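Local coordinates for Two-component insecticidal protein 16 kDa unit (Alcaligenes faecalis, PDB 5V3S), which forms the 16 kDa, aegerolysin-family component of a binary insecticidal protein that kills corn rootworm, at residues 18-23 with 97-102. Sequence-based numbering, arbitrary orientation.
Unlike the reference sequence in segment 18-23: Met-20 (reference Ile).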
ATOM      1  N   GLN A  18      -7.450  11.395   8.890  1.00 22.29           N
ATOM      2  CA  GLN A  18      -6.427  11.118   7.848  1.00 21.12           C
ATOM      3  C   GLN A  18      -6.255   9.598   7.769  1.00 20.36           C
ATOM      4  O   GLN A  18      -5.973   8.930   8.767  1.00 18.21           O
ATOM      5  CB  GLN A  18      -5.128  11.826   8.181  1.00 24.84           C
ATOM      6  CG  GLN A  18      -4.012  11.564   7.187  1.00 25.85           C
ATOM      7  CD  GLN A  18      -4.449  11.903   5.762  1.00 28.20           C
ATOM      8  OE1 GLN A  18      -5.315  11.244   5.192  1.00 25.27           O
ATOM      9  NE2 GLN A  18      -3.960  13.029   5.260  1.00 25.25           N
ATOM     10  N   TRP A  19      -6.542   9.028   6.596  1.00 18.55           N
ATOM     11  CA  TRP A  19      -6.609   7.592   6.510  1.00 17.95           C
ATOM     12  C   TRP A  19      -6.380   7.230   5.044  1.00 16.92           C
ATOM     13  O   TRP A  19      -6.555   8.069   4.125  1.00 15.24           O
ATOM     14  CB  TRP A  19      -7.941   7.024   6.980  1.00 19.57           C
ATOM     15  CG  TRP A  19      -9.081   7.479   6.101  1.00 21.20           C
ATOM     16  CD1 TRP A  19      -9.781   8.660   6.220  1.00 22.54           C
ATOM     17  CD2 TRP A  19      -9.642   6.790   4.962  1.00 21.13           C
ATOM     18  NE1 TRP A  19     -10.731   8.741   5.231  1.00 23.24           N
ATOM     19  CE2 TRP A  19     -10.664   7.611   4.439  1.00 22.60           C
ATOM     20  CE3 TRP A  19      -9.343   5.592   4.312  1.00 20.96           C
ATOM     21  CZ2 TRP A  19     -11.422   7.254   3.326  1.00 24.18           C
ATOM     22  CZ3 TRP A  19     -10.121   5.211   3.195  1.00 21.21           C
ATOM     23  CH2 TRP A  19     -11.134   6.033   2.705  1.00 23.62           C
HETATM   24  N   MSE A  20      -5.911   6.008   4.864  1.00 16.87           N
HETATM   25  CA  MSE A  20      -5.694   5.476   3.527  1.00 15.35           C
HETATM   26  C   MSE A  20      -6.051   3.995   3.591  1.00 13.92           C
HETATM   27  O   MSE A  20      -5.915   3.334   4.626  1.00 12.65           O
HETATM   28  CB  MSE A  20      -4.232   5.692   3.043  1.00 15.09           C
HETATM   29  CG  MSE A  20      -3.075   5.112   3.892  1.00 17.67           C
HETATM   30 SE   MSE A  20      -2.788   3.183   3.409  0.73 18.04          SE
HETATM   31  CE  MSE A  20      -1.493   3.743   2.041  1.00 20.36           C
ATOM     32  N   GLU A  21      -6.493   3.445   2.465  1.00 14.85           N
ATOM     33  CA  GLU A  21      -6.572   2.004   2.332  1.00 14.95           C
ATOM     34  C   GLU A  21      -6.052   1.677   0.950  1.00 14.96           C
ATOM     35  O   GLU A  21      -6.483   2.291   0.005  1.00 16.42           O
ATOM     36  CB  GLU A  21      -7.985   1.397   2.523  1.00 17.94           C
ATOM     37  CG  GLU A  21      -8.455   1.464   3.959  1.00 20.35           C
ATOM     38  CD  GLU A  21      -9.593   0.558   4.328  1.00 22.83           C
ATOM     39  OE1 GLU A  21     -10.023  -0.247   3.448  1.00 18.90           O
ATOM     40  OE2 GLU A  21     -10.014   0.677   5.528  1.00 21.79           O
ATOM     41  N   ILE A  22      -5.095   0.751   0.880  1.00 13.28           N
ATOM     42  CA  ILE A  22      -4.431   0.409  -0.381  1.00 13.02           C
ATOM     43  C   ILE A  22      -4.709  -1.081  -0.682  1.00 10.73           C
ATOM     44  O   ILE A  22      -4.464  -1.930   0.130  1.00  9.98           O
ATOM     45  CB  ILE A  22      -2.964   0.848  -0.452  1.00 13.89           C
ATOM     46  CG1 ILE A  22      -2.393   0.613  -1.810  1.00 14.15           C
ATOM     47  CG2 ILE A  22      -2.093   0.161   0.538  1.00 12.86           C
ATOM     48  CD1 ILE A  22      -1.232   1.502  -2.125  1.00 16.69           C
ATOM     49  N   THR A  23      -5.224  -1.352  -1.865  1.00 11.06           N
ATOM     50  CA  THR A  23      -5.573  -2.726  -2.203  1.00 11.24           C
ATOM     51  C   THR A  23      -4.614  -3.088  -3.343  1.00 10.92           C
ATOM     52  O   THR A  23      -4.528  -2.328  -4.304  1.00  8.75           O
ATOM     53  CB  THR A  23      -7.068  -2.840  -2.589  1.00 11.92           C
ATOM     54  OG1 THR A  23      -7.853  -2.536  -1.471  1.00 14.00           O
ATOM     55  CG2 THR A  23      -7.381  -4.221  -2.997  1.00 13.47           C
ATOM     56  N   PHE A  97       7.876  -3.705  -6.923  1.00  9.79           N
ATOM     57  CA  PHE A  97       7.667  -2.218  -6.627  1.00  9.15           C
ATOM     58  C   PHE A  97       7.916  -1.856  -5.179  1.00  9.14           C
ATOM     59  O   PHE A  97       7.983  -2.679  -4.296  1.00 10.46           O
ATOM     60  CB  PHE A  97       6.319  -1.637  -7.070  1.00  9.44           C
ATOM     61  CG  PHE A  97       5.092  -2.068  -6.260  1.00  9.76           C
ATOM     62  CD1 PHE A  97       4.805  -1.566  -5.027  1.00  9.56           C
ATOM     63  CD2 PHE A  97       4.152  -2.963  -6.800  1.00  9.76           C
ATOM     64  CE1 PHE A  97       3.646  -1.926  -4.339  1.00 10.29           C
ATOM     65  CE2 PHE A  97       3.026  -3.324  -6.129  1.00  9.99           C
ATOM     66  CZ  PHE A  97       2.764  -2.811  -4.866  1.00 10.83           C
ATOM     67  N   GLU A  98       8.168  -0.584  -4.990  1.00  9.26           N
ATOM     68  CA  GLU A  98       8.292   0.041  -3.681  1.00  9.36           C
ATOM     69  C   GLU A  98       7.224   1.116  -3.678  1.00  9.61           C
ATOM     70  O   GLU A  98       7.000   1.807  -4.721  1.00 10.62           O
ATOM     71  CB  GLU A  98       9.660   0.648  -3.485  1.00 10.21           C
ATOM     72  CG  GLU A  98      10.759  -0.423  -3.362  1.00 11.64           C
ATOM     73  CD  GLU A  98      12.147   0.154  -3.548  1.00 11.21           C
ATOM     74  OE1 GLU A  98      12.359   1.159  -4.267  1.00 12.93           O
ATOM     75  OE2 GLU A  98      12.996  -0.363  -2.901  1.00 13.47           O
ATOM     76  N   TYR A  99       6.446   1.154  -2.576  1.00 10.11           N
ATOM     77  CA  TYR A  99       5.457   2.193  -2.443  1.00 10.92           C
ATOM     78  C   TYR A  99       5.711   3.030  -1.160  1.00 10.98           C
ATOM     79  O   TYR A  99       6.205   2.500  -0.172  1.00 11.72           O
ATOM     80  CB  TYR A  99       4.050   1.580  -2.428  1.00 11.65           C
ATOM     81  CG  TYR A  99       2.968   2.627  -2.434  1.00 12.56           C
ATOM     82  CD1 TYR A  99       2.811   3.504  -3.558  1.00 12.21           C
ATOM     83  CD2 TYR A  99       2.168   2.803  -1.313  1.00 14.00           C
ATOM     84  CE1 TYR A  99       1.809   4.488  -3.533  1.00 15.56           C
ATOM     85  CE2 TYR A  99       1.169   3.716  -1.309  1.00 13.89           C
ATOM     86  CZ  TYR A  99       1.007   4.573  -2.407  1.00 15.98           C
ATOM     87  OH  TYR A  99       0.026   5.534  -2.285  1.00 17.57           O
ATOM     88  N   TYR A 100       5.344   4.308  -1.188  1.00 11.51           N
ATOM     89  CA  TYR A 100       5.581   5.235  -0.029  1.00 12.97           C
ATOM     90  C   TYR A 100       4.527   6.278  -0.057  1.00 13.02           C
ATOM     91  O   TYR A 100       4.071   6.690  -1.147  1.00 11.75           O
ATOM     92  CB  TYR A 100       7.007   5.898  -0.112  1.00 15.34           C
ATOM     93  CG  TYR A 100       7.210   7.136   0.781  1.00 18.44           C
ATOM     94  CD1 TYR A 100       7.452   6.981   2.115  1.00 19.45           C
ATOM     95  CD2 TYR A 100       7.052   8.460   0.292  1.00 20.75           C
ATOM     96  CE1 TYR A 100       7.542   8.044   2.991  1.00 20.99           C
ATOM     97  CE2 TYR A 100       7.187   9.551   1.157  1.00 21.58           C
ATOM     98  CZ  TYR A 100       7.453   9.309   2.522  1.00 21.03           C
ATOM     99  OH  TYR A 100       7.586  10.313   3.420  1.00 21.96           O
ATOM    100  N   TRP A 101       4.030   6.636   1.134  1.00 14.50           N
ATOM    101  CA  TRP A 101       3.016   7.671   1.271  1.00 13.62           C
ATOM    102  C   TRP A 101       3.367   8.582   2.478  1.00 14.60           C
ATOM    103  O   TRP A 101       4.033   8.167   3.402  1.00 14.14           O
ATOM    104  CB  TRP A 101       1.622   7.044   1.437  1.00 14.29           C
ATOM    105  CG  TRP A 101       1.461   6.281   2.709  1.00 14.71           C
ATOM    106  CD1 TRP A 101       1.051   6.778   3.910  1.00 15.45           C
ATOM    107  CD2 TRP A 101       1.741   4.897   2.942  1.00 13.74           C
ATOM    108  NE1 TRP A 101       1.062   5.827   4.855  1.00 15.95           N
ATOM    109  CE2 TRP A 101       1.482   4.644   4.292  1.00 15.26           C
ATOM    110  CE3 TRP A 101       2.092   3.824   2.121  1.00 14.08           C
ATOM    111  CZ2 TRP A 101       1.656   3.376   4.865  1.00 13.84           C
ATOM    112  CZ3 TRP A 101       2.282   2.585   2.696  1.00 13.57           C
ATOM    113  CH2 TRP A 101       2.008   2.359   4.036  1.00 13.89           C
ATOM    114  N   ASP A 102       2.936   9.834   2.386  1.00 14.88           N
ATOM    115  CA  ASP A 102       3.120  10.772   3.455  1.00 16.66           C
ATOM    116  C   ASP A 102       1.864  11.563   3.459  1.00 17.78           C
ATOM    117  O   ASP A 102       1.626  12.329   2.543  1.00 23.07           O
ATOM    118  CB  ASP A 102       4.388  11.598   3.233  1.00 17.52           C
ATOM    119  CG  ASP A 102       4.597  12.600   4.361  1.00 19.26           C
ATOM    120  OD1 ASP A 102       4.134  12.317   5.485  1.00 20.22           O
ATOM    121  OD2 ASP A 102       5.197  13.647   4.106  1.00 25.54           O
TER
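With CG set between the backbone N and the carbonyl carbon (chi1 58°) and the chain bent again at both later torsions, selenomethionine Met-20 carries its methyl group onto the indole of Trp-101; Ile-22, extended with CG1 opposite its backbone N (chi1 -173°), sends CD1 to Tyr-99. Both pairs lie between the two facing sheets of the aegerolysin beta-sandwich. Strand 19-27, within the mixed sheet, faces strand 94-103 of the antiparallel sheet; the short segments run nearly antiparallel with axes 10.0 Å apart, a spacing at which they meet through side chains alone. Met-20 and Trp-101 cross at about a right angle. The Met-20 methyl sits over one indole face, CE 3.7 Å from the centroid of the Trp-101 six-membered ring, a CH-pi contact. The selenium takes the part of sulfur in a Met-aromatic contact, but stands farther above the same ring, Met-20 SE lying 4.7 Å from its centroid. The indole is also anchored through its N-H, Trp-101 NE1 being hydrogen-bonded to Thr-83 OG1 on the adjoining strand. The Tyr-99 ring is met in two ways: Ile-22 CD1 lies over one face, and Met-20 CE sits at the edge, near the ring plane, 4.3 Å from Tyr-99 CE2. Tyr-99 OH hydrogen-bonds to Asp-111 OD2, which satisfies the hydroxyl of this buried residue and probably limits rotation of the ring. Ile-138, from strand 136-144 beside 19-27, packs against both Ile-22 and Tyr-99. Ile-22 CD1 comes down on the ring off-centre, 3.4 Å from Tyr-99 CE2 and 3.7 Å from Tyr-99 CD2.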